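Local coordinates for m3DLH protein (Halieaceae bacterium, PDB 7JKA) that probably hydrolyses dienelactones and related esters with an alpha/beta-hydrolase fold, and may also act as a phosphotriesterase, at residues A[12-17]-A[31-37]; A[47-51]-A[132-138]; A[61-65]-A[235-239]; A[152-156]-A[212-216]. One frame throughout, in Å; residues are numbered along the deposited sequence.

Interaction 1: A[12-17]-A[31-37]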
loop_
_atom_site.group_PDB
_atom_site.type_symbol
_atom_site.label_atom_id
_atom_site.label_comp_id
_atom_site.label_asym_id
_atom_site.label_seq_id
_atom_site.Cartn_x
_atom_site.Cartn_y
_atom_site.Cartn_z
ATOM N N GLY A 12 -12.916 9.971 -18.137
ATOM C CA GLY A 12 -13.175 8.589 -18.504
ATOM C C GLY A 12 -14.558 8.131 -18.077
ATOM O O GLY A 12 -15.481 8.941 -17.988
ATOM N N ALA A 13 -14.706 6.830 -17.816
ATOM C CA ALA A 13 -15.946 6.262 -17.290
ATOM C C ALA A 13 -15.608 5.483 -16.020
ATOM O O ALA A 13 -15.671 4.250 -15.992
ATOM C CB ALA A 13 -16.638 5.375 -18.321
ATOM N N MET A 14 -15.257 6.217 -14.966
ATOM C CA MET A 14 -14.779 5.606 -13.726
ATOM C C MET A 14 -15.936 4.966 -12.978
ATOM O O MET A 14 -16.984 5.589 -12.778
ATOM C CB MET A 14 -14.110 6.649 -12.834
ATOM C CG MET A 14 -12.606 6.477 -12.678
ATOM S SD MET A 14 -11.774 6.443 -14.265
ATOM C CE MET A 14 -11.915 8.145 -14.762
ATOM N N LYS A 15 -15.739 3.725 -12.570
ATOM C CA LYS A 15 -16.750 2.955 -11.866
ATOM C C LYS A 15 -16.126 2.346 -10.626
ATOM O O LYS A 15 -14.904 2.242 -10.516
ATOM C CB LYS A 15 -17.311 1.846 -12.766
ATOM C CG LYS A 15 -18.164 2.408 -13.867
ATOM C CD LYS A 15 -18.906 1.348 -14.680
ATOM C CE LYS A 15 -19.868 0.515 -13.814
ATOM N NZ LYS A 15 -21.033 1.282 -13.323
ATOM N N HIS A 16 -16.979 1.951 -9.689
ATOM C CA HIS A 16 -16.516 1.177 -8.555
ATOM C C HIS A 16 -17.556 0.130 -8.210
ATOM O O HIS A 16 -18.753 0.292 -8.478
ATOM C CB HIS A 16 -16.200 2.057 -7.331
ATOM C CG HIS A 16 -17.365 2.862 -6.850
ATOM N ND1 HIS A 16 -17.990 2.617 -5.646
ATOM C CD2 HIS A 16 -18.029 3.899 -7.416
ATOM C CE1 HIS A 16 -18.982 3.475 -5.488
ATOM N NE2 HIS A 16 -19.030 4.261 -6.548
ATOM N N ARG A 17 -17.079 -0.941 -7.569
ATOM C CA ARG A 17 -17.985 -1.969 -7.081
ATOM C C ARG A 17 -17.406 -2.562 -5.808
ATOM O O ARG A 17 -16.183 -2.662 -5.638
ATOM C CB ARG A 17 -18.256 -3.063 -8.129
ATOM C CG ARG A 17 -17.110 -4.014 -8.431
ATOM C CD ARG A 17 -17.542 -4.988 -9.528
ATOM N NE ARG A 17 -16.502 -5.950 -9.914
ATOM C CZ ARG A 17 -15.761 -5.835 -11.010
ATOM N NH1 ARG A 17 -15.945 -4.803 -11.842
ATOM N NH2 ARG A 17 -14.856 -6.760 -11.294
ATOM N N GLU A 31 -13.147 -2.554 -2.340
ATOM C CA GLU A 31 -13.797 -1.779 -3.385
ATOM C C GLU A 31 -12.881 -1.719 -4.597
ATOM O O GLU A 31 -11.730 -1.276 -4.487
ATOM C CB GLU A 31 -14.150 -0.379 -2.863
ATOM C CG GLU A 31 -15.033 0.427 -3.789
ATOM C CD GLU A 31 -15.498 1.708 -3.136
ATOM O OE1 GLU A 31 -14.720 2.658 -3.089
ATOM O OE2 GLU A 31 -16.654 1.766 -2.654
ATOM N N LEU A 32 -13.380 -2.177 -5.744
ATOM C CA LEU A 32 -12.626 -2.147 -6.995
ATOM C C LEU A 32 -13.022 -0.900 -7.763
ATOM O O LEU A 32 -14.215 -0.622 -7.910
ATOM C CB LEU A 32 -12.885 -3.387 -7.862
ATOM C CG LEU A 32 -12.029 -3.443 -9.135
ATOM C CD1 LEU A 32 -10.612 -3.961 -8.802
ATOM C CD2 LEU A 32 -12.654 -4.275 -10.244
ATOM N N HIS A 33 -12.021 -0.150 -8.234
ATOM C CA HIS A 33 -12.202 1.011 -9.098
ATOM C C HIS A 33 -11.571 0.727 -10.447
ATOM O O HIS A 33 -10.457 0.206 -10.517
ATOM C CB HIS A 33 -11.570 2.268 -8.480
ATOM C CG HIS A 33 -12.275 2.734 -7.245
ATOM N ND1 HIS A 33 -12.958 3.928 -7.189
ATOM C CD2 HIS A 33 -12.414 2.155 -6.026
ATOM C CE1 HIS A 33 -13.507 4.055 -5.991
ATOM N NE2 HIS A 33 -13.173 3.006 -5.261
ATOM N N TRP A 34 -12.283 1.056 -11.523
ATOM C CA TRP A 34 -11.743 0.797 -12.848
ATOM C C TRP A 34 -12.386 1.778 -13.816
ATOM O O TRP A 34 -13.405 2.399 -13.511
ATOM C CB TRP A 34 -11.958 -0.666 -13.268
ATOM C CG TRP A 34 -13.358 -0.985 -13.711
ATOM C CD1 TRP A 34 -13.787 -1.091 -15.005
ATOM C CD2 TRP A 34 -14.514 -1.225 -12.883
ATOM N NE1 TRP A 34 -15.132 -1.386 -15.037
ATOM C CE2 TRP A 34 -15.604 -1.464 -13.751
ATOM C CE3 TRP A 34 -14.739 -1.255 -11.493
ATOM C CZ2 TRP A 34 -16.889 -1.731 -13.288
ATOM C CZ3 TRP A 34 -16.037 -1.511 -11.045
ATOM C CH2 TRP A 34 -17.085 -1.757 -11.933
ATOM N N ASP A 35 -11.772 1.920 -14.986
ATOM C CA ASP A 35 -12.319 2.747 -16.059
ATOM C C ASP A 35 -13.044 1.832 -17.034
ATOM O O ASP A 35 -12.411 0.994 -17.683
ATOM C CB ASP A 35 -11.193 3.526 -16.740
ATOM C CG ASP A 35 -11.663 4.408 -17.896
ATOM O OD1 ASP A 35 -12.878 4.506 -18.180
ATOM O OD2 ASP A 35 -10.775 5.018 -18.521
ATOM N N GLU A 36 -14.376 1.987 -17.126
ATOM C CA GLU A 36 -15.173 1.131 -17.993
ATOM C C GLU A 36 -14.789 1.292 -19.460
ATOM O O GLU A 36 -15.058 0.396 -20.269
ATOM C CB GLU A 36 -16.658 1.432 -17.769
ATOM C CG GLU A 36 -17.635 0.399 -18.353
ATOM C CD GLU A 36 -17.674 -0.901 -17.534
ATOM O OE1 GLU A 36 -16.640 -1.581 -17.448
ATOM O OE2 GLU A 36 -18.757 -1.236 -17.018
ATOM N N GLN A 37 -14.133 2.393 -19.819
ATOM C CA GLN A 37 -13.727 2.577 -21.205
ATOM C C GLN A 37 -12.533 1.717 -21.609
ATOM O O GLN A 37 -12.284 1.563 -22.810
ATOM C CB GLN A 37 -13.407 4.045 -21.460
ATOM C CG GLN A 37 -14.630 4.940 -21.423
ATOM C CD GLN A 37 -14.305 6.325 -21.905
ATOM O OE1 GLN A 37 -13.145 6.722 -21.908
ATOM N NE2 GLN A 37 -15.313 7.053 -22.361
HETATM O O HOH W 1 -13.861 4.752 -9.712
#
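K15 and W34 bond to each other through both backbones, K15 N to W34 O at 2.8 Å and W34 N to K15 O at 3.0 Å. R17 and L32 form the next hydrogen-bonded pair, with M14–D35 and H16–H33 as the non-hydrogen-bonded ones: the ladder of an antiparallel beta hairpin. Past its end E36 N reaches A13 O at 2.8 Å. D35 OD1 takes A13 N at 3.0 Å and, from the opposite face of the carboxylate, Q37 N, which closes an Asx turn. On the face that carries H16 and H33, the end of E31 reaches in, OE1 holding H33 NE2 at 2.7 Å, whereas H16 ND1 to E31 OE2 is a weak bond. A water joins H33 ND1 to K15 O. H16 CB lies over the centre of the H33 ring, 3.6 Å from its centroid.

On the other face the W34 indole is sandwiched. Its CG lies between the backbone N and the carbonyl carbon (chi1 77°), which lays the ring across K15 and R17. K15 CB sits 3.7 Å from the centroid of its six-membered ring, and R17 NH1 meets the opposite side in a cation-pi contact, the guanidinium tilted 69° to the indole. W34 NE1 points almost straight at E36 OE1, 2.9 Å away. Replacing W34 with an alanine would probably leave R17 and K15 without the surface between them and E36 OE1 without its indole donor.

R17 NH2 is hydrogen-bonded to Q118 and salt-bridged to E120. M14 and H33 lean on helix 56-67, while strand 27-35 joins the central sheet through backbone bonds of E31 with A74 and H33 with A72.

Interaction 2: A[47-51]-A[132-138]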
loop_
_atom_site.group_PDB
_atom_site.type_symbol
_atom_site.label_atom_id
_atom_site.label_comp_id
_atom_site.label_asym_id
_atom_site.label_seq_id
_atom_site.Cartn_x
_atom_site.Cartn_y
_atom_site.Cartn_z
ATOM N N VAL A 47 -4.471 -1.416 -3.205
ATOM C CA VAL A 47 -4.265 -0.202 -2.421
ATOM C C VAL A 47 -4.530 -0.541 -0.955
ATOM O O VAL A 47 -5.682 -0.777 -0.558
ATOM C CB VAL A 47 -5.183 0.934 -2.884
ATOM C CG1 VAL A 47 -4.941 2.204 -2.081
ATOM C CG2 VAL A 47 -5.032 1.209 -4.423
ATOM N N PHE A 48 -3.471 -0.528 -0.135
ATOM C CA PHE A 48 -3.666 -0.760 1.287
ATOM C C PHE A 48 -3.791 0.569 2.009
ATOM O O PHE A 48 -2.943 1.464 1.823
ATOM C CB PHE A 48 -2.515 -1.575 1.866
ATOM C CG PHE A 48 -2.473 -2.990 1.362
ATOM C CD1 PHE A 48 -3.426 -3.912 1.789
ATOM C CD2 PHE A 48 -1.516 -3.384 0.436
ATOM C CE1 PHE A 48 -3.395 -5.224 1.307
ATOM C CE2 PHE A 48 -1.481 -4.690 -0.055
ATOM C CZ PHE A 48 -2.416 -5.605 0.370
ATOM N N PRO A 49 -4.831 0.739 2.804
ATOM C CA PRO A 49 -5.094 2.026 3.449
ATOM C C PRO A 49 -4.219 2.222 4.684
ATOM O O PRO A 49 -3.498 1.329 5.131
ATOM C CB PRO A 49 -6.567 1.888 3.866
ATOM C CG PRO A 49 -6.642 0.398 4.275
ATOM C CD PRO A 49 -5.823 -0.286 3.191
ATOM N N GLU A 50 -4.309 3.426 5.263
ATOM C CA GLU A 50 -3.796 3.639 6.611
ATOM C C GLU A 50 -4.444 2.669 7.601
ATOM O O GLU A 50 -5.452 2.032 7.259
ATOM C CB GLU A 50 -4.029 5.089 7.038
ATOM C CG GLU A 50 -3.161 6.090 6.272
ATOM C CD GLU A 50 -3.129 7.440 6.965
ATOM O OE1 GLU A 50 -4.205 7.964 7.309
ATOM O OE2 GLU A 50 -2.032 7.984 7.186
ATOM N N ALA A 51 -3.874 2.523 8.808
ATOM C CA ALA A 51 -4.342 1.491 9.735
ATOM C C ALA A 51 -5.749 1.741 10.243
ATOM O O ALA A 51 -6.347 0.823 10.819
ATOM C CB ALA A 51 -3.390 1.347 10.927
ATOM N N CYS A 132 0.999 4.660 5.114
ATOM C CA CYS A 132 1.285 4.385 6.542
ATOM C C CYS A 132 1.324 2.883 6.756
ATOM O O CYS A 132 2.058 2.185 6.042
ATOM C CB CYS A 132 0.290 5.071 7.429
ATOM S SG CYS A 132 0.373 6.702 7.192
ATOM N N PHE A 133 0.553 2.358 7.707
ATOM C CA PHE A 133 0.562 0.919 7.955
ATOM C C PHE A 133 0.200 0.122 6.707
ATOM O O PHE A 133 0.693 -0.995 6.538
ATOM C CB PHE A 133 -0.416 0.588 9.094
ATOM C CG PHE A 133 -0.443 -0.869 9.459
ATOM C CD1 PHE A 133 0.557 -1.434 10.244
ATOM C CD2 PHE A 133 -1.482 -1.678 9.023
ATOM C CE1 PHE A 133 0.519 -2.798 10.588
ATOM C CE2 PHE A 133 -1.533 -3.033 9.369
ATOM C CZ PHE A 133 -0.529 -3.588 10.144
ATOM N N GLY A 134 -0.619 0.690 5.813
ATOM C CA GLY A 134 -0.862 0.055 4.518
ATOM C C GLY A 134 0.387 -0.124 3.678
ATOM O O GLY A 134 0.512 -1.111 2.937
ATOM N N GLY A 135 1.328 0.816 3.770
ATOM C CA GLY A 135 2.591 0.644 3.072
ATOM C C GLY A 135 3.405 -0.471 3.690
ATOM O O GLY A 135 4.021 -1.272 2.977
ATOM N N THR A 136 3.451 -0.509 5.023
ATOM C CA THR A 136 4.110 -1.613 5.698
ATOM C C THR A 136 3.501 -2.929 5.230
ATOM O O THR A 136 4.219 -3.901 4.977
ATOM C CB THR A 136 3.954 -1.447 7.212
ATOM O OG1 THR A 136 4.150 -0.068 7.582
ATOM C CG2 THR A 136 4.924 -2.370 7.951
ATOM N N THR A 137 2.170 -2.949 5.085
ATOM C CA THR A 137 1.446 -4.134 4.624
ATOM C C THR A 137 1.860 -4.515 3.210
ATOM O O THR A 137 2.074 -5.698 2.917
ATOM C CB THR A 137 -0.066 -3.866 4.688
ATOM O OG1 THR A 137 -0.428 -3.598 6.047
ATOM C CG2 THR A 137 -0.865 -5.088 4.249
ATOM N N ALA A 138 1.982 -3.520 2.322
ATOM C CA ALA A 138 2.419 -3.803 0.959
ATOM C C ALA A 138 3.803 -4.458 0.934
ATOM O O ALA A 138 4.052 -5.370 0.133
ATOM C CB ALA A 138 2.382 -2.513 0.136
HETATM O O HOH W 2 -1.545 3.896 9.888
#
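F48 and T137 make the main apolar meeting: the T137 methyl CG2 stands over one face of the phenyl ring, 3.8 Å from its centroid, a CH-pi contact. T137 CG2 is directed there because it lies anti to the backbone N, which puts OG1 beside that N (chi1 -61°) and within 2.9 Å of F133 O; OG1 also bonds W104. Further along the ring, F48 CD2 touches A138 CB at 4.0 Å. At the other end A51 CB packs on F133 CB at 3.6 Å, both side chains touching helix 90-98.

Contacts with the G134 backbone are closer still. P49 O comes within 3.0 Å of G134 CA, and F48 CB lies 3.2 Å from G134 O. G134 has no side chain, and the carbonyl oxygens of F48 and P49 occupy the place where a CB would point, which lets the strand end run close to the helix start. This fits the nucleophile elbow of alpha/beta hydrolases: C132, the probable nucleophile, sits in a strained turn (phi 54°, psi -126°) between strand 126-131 and helix 133-143, at the N-cap position.

The polar contacts gather at that helix start. One water accepts from A51 N at 2.9 Å and, weakly, from F133 N; two converging amides of this kind are consistent with the oxyanion hole of the family. C132 SG also approaches E50 OE2, but the cysteine has two conformers, so the shortness of that approach is doubtful. E50 OE2 is independently held by the hydroxyl of S214, and C132 touches H155 and H213.

Interaction 3: A[61-65]-A[235-239]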
loop_
_atom_site.group_PDB
_atom_site.type_symbol
_atom_site.label_atom_id
_atom_site.label_comp_id
_atom_site.label_asym_id
_atom_site.label_seq_id
_atom_site.Cartn_x
_atom_site.Cartn_y
_atom_site.Cartn_z
ATOM N N ARG A 61 -7.677 7.271 -3.659
ATOM C CA ARG A 61 -6.463 6.879 -4.371
ATOM C C ARG A 61 -6.755 5.775 -5.388
ATOM O O ARG A 61 -6.200 5.771 -6.490
ATOM C CB ARG A 61 -5.381 6.454 -3.380
ATOM C CG ARG A 61 -5.072 7.517 -2.336
ATOM C CD ARG A 61 -4.687 8.804 -3.026
ATOM N NE ARG A 61 -4.328 9.951 -2.169
ATOM C CZ ARG A 61 -5.199 10.682 -1.471
ATOM N NH1 ARG A 61 -6.487 10.343 -1.430
ATOM N NH2 ARG A 61 -4.787 11.755 -0.799
ATOM N N ALA A 62 -7.639 4.835 -5.046
ATOM C CA ALA A 62 -8.037 3.818 -6.024
ATOM C C ALA A 62 -8.735 4.478 -7.206
ATOM O O ALA A 62 -8.506 4.110 -8.361
ATOM C CB ALA A 62 -8.952 2.786 -5.360
ATOM N N ARG A 63 -9.594 5.454 -6.933
ATOM C CA ARG A 63 -10.231 6.185 -8.023
ATOM C C ARG A 63 -9.195 6.848 -8.921
ATOM O O ARG A 63 -9.289 6.766 -10.147
ATOM C CB ARG A 63 -11.195 7.222 -7.459
ATOM C CG ARG A 63 -12.160 7.795 -8.469
ATOM C CD ARG A 63 -12.842 9.029 -7.901
ATOM N NE ARG A 63 -11.847 10.085 -7.723
ATOM C CZ ARG A 63 -11.351 10.826 -8.708
ATOM N NH1 ARG A 63 -11.778 10.659 -9.956
ATOM N NH2 ARG A 63 -10.436 11.749 -8.442
ATOM N N ARG A 64 -8.188 7.498 -8.327
ATOM C CA ARG A 64 -7.164 8.165 -9.129
ATOM C C ARG A 64 -6.397 7.163 -9.981
ATOM O O ARG A 64 -6.079 7.440 -11.143
ATOM C CB ARG A 64 -6.225 8.949 -8.214
ATOM C CG ARG A 64 -6.912 10.090 -7.474
ATOM C CD ARG A 64 -5.919 10.818 -6.542
ATOM N NE ARG A 64 -6.629 11.808 -5.742
ATOM C CZ ARG A 64 -6.063 12.551 -4.798
ATOM N NH1 ARG A 64 -4.768 12.416 -4.531
ATOM N NH2 ARG A 64 -6.798 13.415 -4.115
ATOM N N LEU A 65 -6.139 5.966 -9.438
ATOM C CA LEU A 65 -5.460 4.927 -10.209
ATOM C C LEU A 65 -6.314 4.458 -11.390
ATOM O O LEU A 65 -5.793 4.214 -12.485
ATOM C CB LEU A 65 -5.119 3.754 -9.288
ATOM C CG LEU A 65 -3.975 4.074 -8.304
ATOM C CD1 LEU A 65 -4.000 3.013 -7.238
ATOM C CD2 LEU A 65 -2.610 4.094 -8.988
ATOM N N GLU A 235 2.963 15.185 -1.768
ATOM C CA GLU A 235 1.917 14.314 -2.304
ATOM C C GLU A 235 2.020 14.215 -3.818
ATOM O O GLU A 235 2.017 13.122 -4.387
ATOM C CB GLU A 235 0.527 14.811 -1.896
ATOM C CG GLU A 235 -0.545 13.857 -2.465
ATOM C CD GLU A 235 -1.965 14.353 -2.294
ATOM O OE1 GLU A 235 -2.164 15.588 -2.248
ATOM O OE2 GLU A 235 -2.887 13.501 -2.222
ATOM N N ALA A 236 2.181 15.353 -4.491
ATOM C CA ALA A 236 2.250 15.348 -5.944
ATOM C C ALA A 236 3.532 14.697 -6.442
ATOM O O ALA A 236 3.509 13.886 -7.382
ATOM C CB ALA A 236 2.140 16.778 -6.460
ATOM N N ARG A 237 4.664 15.045 -5.835
ATOM C CA ARG A 237 5.935 14.478 -6.283
ATOM C C ARG A 237 5.964 12.962 -6.126
ATOM O O ARG A 237 6.432 12.241 -7.018
ATOM C CB ARG A 237 7.096 15.093 -5.501
ATOM C CG ARG A 237 7.374 16.547 -5.833
ATOM C CD ARG A 237 8.219 17.149 -4.740
ATOM N NE ARG A 237 8.680 18.460 -5.139
ATOM C CZ ARG A 237 9.415 19.247 -4.353
ATOM N NH1 ARG A 237 9.761 18.851 -3.138
ATOM N NH2 ARG A 237 9.818 20.430 -4.799
ATOM N N SER A 238 5.533 12.465 -4.965
ATOM C CA SER A 238 5.555 11.029 -4.735
ATOM C C SER A 238 4.556 10.300 -5.631
ATOM O O SER A 238 4.848 9.198 -6.098
ATOM C CB SER A 238 5.279 10.722 -3.260
ATOM O OG SER A 238 4.021 11.214 -2.827
ATOM N N TRP A 239 3.390 10.900 -5.913
ATOM C CA TRP A 239 2.466 10.274 -6.858
ATOM C C TRP A 239 3.090 10.196 -8.246
ATOM O O TRP A 239 2.957 9.184 -8.948
ATOM C CB TRP A 239 1.167 11.068 -6.904
ATOM C CG TRP A 239 0.012 10.367 -7.540
ATOM C CD1 TRP A 239 -0.556 10.661 -8.750
ATOM C CD2 TRP A 239 -0.732 9.269 -6.995
ATOM N NE1 TRP A 239 -1.602 9.797 -8.992
ATOM C CE2 TRP A 239 -1.741 8.945 -7.929
ATOM C CE3 TRP A 239 -0.658 8.533 -5.806
ATOM C CZ2 TRP A 239 -2.670 7.911 -7.715
ATOM C CZ3 TRP A 239 -1.582 7.511 -5.590
ATOM C CH2 TRP A 239 -2.572 7.211 -6.541
HETATM O O HOH W 3 -1.716 10.637 -2.897
HETATM O O HOH W 4 -5.331 15.017 -2.327
#
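A salt-bridge network of R61, R64 and E235 spans helices 56-67 and 232-250. The axes of the short segments are 14.1 Å apart and inclined at 49°, too far apart for their backbones to meet, so long side chains bridge the gap. E235 OE2 is the common acceptor. R64 NH1 reaches it at 3.2 Å in the plane of its guanidinium but from above the carboxylate plane; R61 NH2 is nearer at 2.9 Å, though its hydrogen bond is weak because it is bent. The two guanidinium groups overlap near their rims, R64 NH1 lying over one face of that of R61. E235 is stretched out, its CG anti to the backbone N (chi1 -179°), and this carries the carboxylate across to the arginines. Two waters tie the same oxygen to them: one accepts from R61 NE, the other from R64 NH2 at 2.8 Å, and each donates to E235 OE2.

Beneath this polar layer the benzo end of W239 fills the space between the helices. W239 CZ2 touches R64 CB at 3.7 Å, and W239 CH2 lies 3.9 Å from L65 CG, with R61 O at the edge of the ring. L65 continues inward to V45 and V47 of the sheet, and W239 touches F154.

R64 NE also forms a salt bridge with E60, and E235 OE1 is hydrogen-bonded to the hydroxyl of Y230. With both cations and both waters directed at E235 OE2, the negative charge is probably drawn toward that oxygen, and E235, together with E60 at R64, would probably offset the mutual repulsion of the two guanidinium groups.

Interaction 4: A[152-156]-A[212-216]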
loop_
_atom_site.group_PDB
_atom_site.type_symbol
_atom_site.label_atom_id
_atom_site.label_comp_id
_atom_site.label_asym_id
_atom_site.label_seq_id
_atom_site.Cartn_x
_atom_site.Cartn_y
_atom_site.Cartn_z
ATOM N N VAL A 152 5.003 0.372 -3.939
ATOM C CA VAL A 152 5.293 1.765 -3.591
ATOM C C VAL A 152 4.662 2.057 -2.252
ATOM O O VAL A 152 3.471 1.780 -2.053
ATOM C CB VAL A 152 4.769 2.756 -4.647
ATOM C CG1 VAL A 152 5.238 4.184 -4.272
ATOM C CG2 VAL A 152 5.277 2.377 -6.036
ATOM N N THR A 153 5.443 2.603 -1.324
ATOM C CA THR A 153 4.918 2.973 -0.018
ATOM C C THR A 153 4.938 4.482 0.166
ATOM O O THR A 153 5.813 5.184 -0.352
ATOM C CB THR A 153 5.695 2.308 1.128
ATOM O OG1 THR A 153 7.029 2.854 1.231
ATOM C CG2 THR A 153 5.813 0.831 0.873
ATOM N N PHE A 154 3.955 4.985 0.906
ATOM C CA PHE A 154 3.864 6.411 1.203
ATOM C C PHE A 154 3.814 6.575 2.711
ATOM O O PHE A 154 2.909 6.036 3.364
ATOM C CB PHE A 154 2.621 7.044 0.566
ATOM C CG PHE A 154 2.565 6.924 -0.935
ATOM C CD1 PHE A 154 1.934 5.838 -1.546
ATOM C CD2 PHE A 154 3.084 7.929 -1.733
ATOM C CE1 PHE A 154 1.867 5.728 -2.920
ATOM C CE2 PHE A 154 3.033 7.839 -3.125
ATOM C CZ PHE A 154 2.407 6.723 -3.720
ATOM N N HIS A 155 4.775 7.315 3.255
ATOM C CA HIS A 155 4.899 7.573 4.701
ATOM C C HIS A 155 4.586 6.330 5.535
ATOM O O HIS A 155 3.765 6.360 6.457
ATOM C CB HIS A 155 4.063 8.785 5.154
ATOM C CG HIS A 155 2.654 8.835 4.619
ATOM N ND1 HIS A 155 1.593 8.196 5.230
ATOM C CD2 HIS A 155 2.129 9.492 3.556
ATOM C CE1 HIS A 155 0.486 8.428 4.547
ATOM N NE2 HIS A 155 0.782 9.203 3.520
ATOM N N ALA A 156 5.284 5.238 5.218
ATOM C CA ALA A 156 5.064 3.937 5.856
ATOM C C ALA A 156 6.054 3.664 6.973
ATOM O O ALA A 156 7.257 3.864 6.821
ATOM C CB ALA A 156 5.177 2.812 4.822
ATOM N N ALA A 212 6.247 15.100 6.732
ATOM C CA ALA A 212 6.251 14.259 7.923
ATOM C C ALA A 212 5.360 13.050 7.689
ATOM O O ALA A 212 5.245 12.588 6.554
ATOM C CB ALA A 212 5.791 15.054 9.149
ATOM N N HIS A 213 4.708 12.536 8.728
ATOM C CA HIS A 213 3.791 11.427 8.523
ATOM C C HIS A 213 2.491 11.909 7.883
ATOM O O HIS A 213 2.108 13.078 7.999
ATOM C CB HIS A 213 3.489 10.725 9.847
ATOM C CG HIS A 213 3.116 9.283 9.694
ATOM N ND1 HIS A 213 4.023 8.317 9.311
ATOM C CD2 HIS A 213 1.937 8.643 9.880
ATOM C CE1 HIS A 213 3.420 7.144 9.269
ATOM N NE2 HIS A 213 2.155 7.314 9.608
ATOM N N SER A 214 1.828 10.990 7.176
ATOM C CA SER A 214 0.501 11.214 6.602
ATOM C C SER A 214 0.496 12.362 5.594
ATOM O O SER A 214 -0.517 13.054 5.438
ATOM C CB SER A 214 -0.535 11.451 7.699
ATOM O OG SER A 214 -0.598 10.294 8.515
ATOM N N PHE A 215 1.608 12.546 4.882
ATOM C CA PHE A 215 1.709 13.712 4.014
ATOM C C PHE A 215 0.769 13.648 2.814
ATOM O O PHE A 215 0.560 14.677 2.171
ATOM C CB PHE A 215 3.162 13.922 3.555
ATOM C CG PHE A 215 3.748 12.782 2.782
ATOM C CD1 PHE A 215 3.363 12.530 1.454
ATOM C CD2 PHE A 215 4.766 12.030 3.334
ATOM C CE1 PHE A 215 3.986 11.495 0.739
ATOM C CE2 PHE A 215 5.376 10.989 2.641
ATOM C CZ PHE A 215 4.990 10.709 1.336
ATOM N N THR A 216 0.165 12.492 2.516
ATOM C CA THR A 216 -0.779 12.413 1.405
ATOM C C THR A 216 -2.215 12.726 1.805
ATOM O O THR A 216 -3.088 12.767 0.927
ATOM C CB THR A 216 -0.772 11.017 0.776
ATOM O OG1 THR A 216 -1.218 10.068 1.763
ATOM C CG2 THR A 216 0.602 10.626 0.277
#
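H155 is gripped by segment 212-216, lining what is probably the active site of this alpha/beta hydrolase, where H213, bonded to D181 and touching C132, matches the expected catalytic histidine. The tight part surrounds the H155 imidazole. Its NE2 meets T216 OG1 at 2.8 Å along a nearly straight line (172°), and either could be the donor. S214 CA covers one ring face, 3.5 Å from the centroid, while CD2 points into the face of F215, an edge-to-face pair with planes at 78°. The ring reaches this slot with CG between the backbone N and the carbonyl carbon (chi1 46°).

Packing is looser at F154, whose CB stays 4.4 Å from F215 CZ and 4.1 Å from T216 CG2, and at A212, which is partly exposed and hardly takes part. A leucine in place of H155 would probably leave T216 OG1 without this partner, although H57 also bonds it, and deprive F215 of its edge-on neighbour.

H155 also turns its edge toward the face of H213, with centroids 5.5 Å apart. The carbonyl oxygen H155 O comes within 2.9 Å of the ring carbon H213 CE1.

Interactions 2 and 4 are buried and adjoin, their centres about 9 Å apart: C132 N probably bonds F154 O, and both build the likely catalytic centre out of strand ends, the loops after them and a helix start. Interaction 3 lies about 11 Å from interaction 4, centre to centre, and is partly buried; it joins two helices through a salt-bridge network with waters over tryptophan packing, and S238 rests on F154 and F215. Interaction 1, partly buried with several exposed residues and about 25 Å from interaction 4 between centres, relies on regular backbone bonds and an indole held between an aliphatic and a cationic side chain. It meets interaction 3 through H33 on helix 56-67, which V47 of interaction 2 touches at L65.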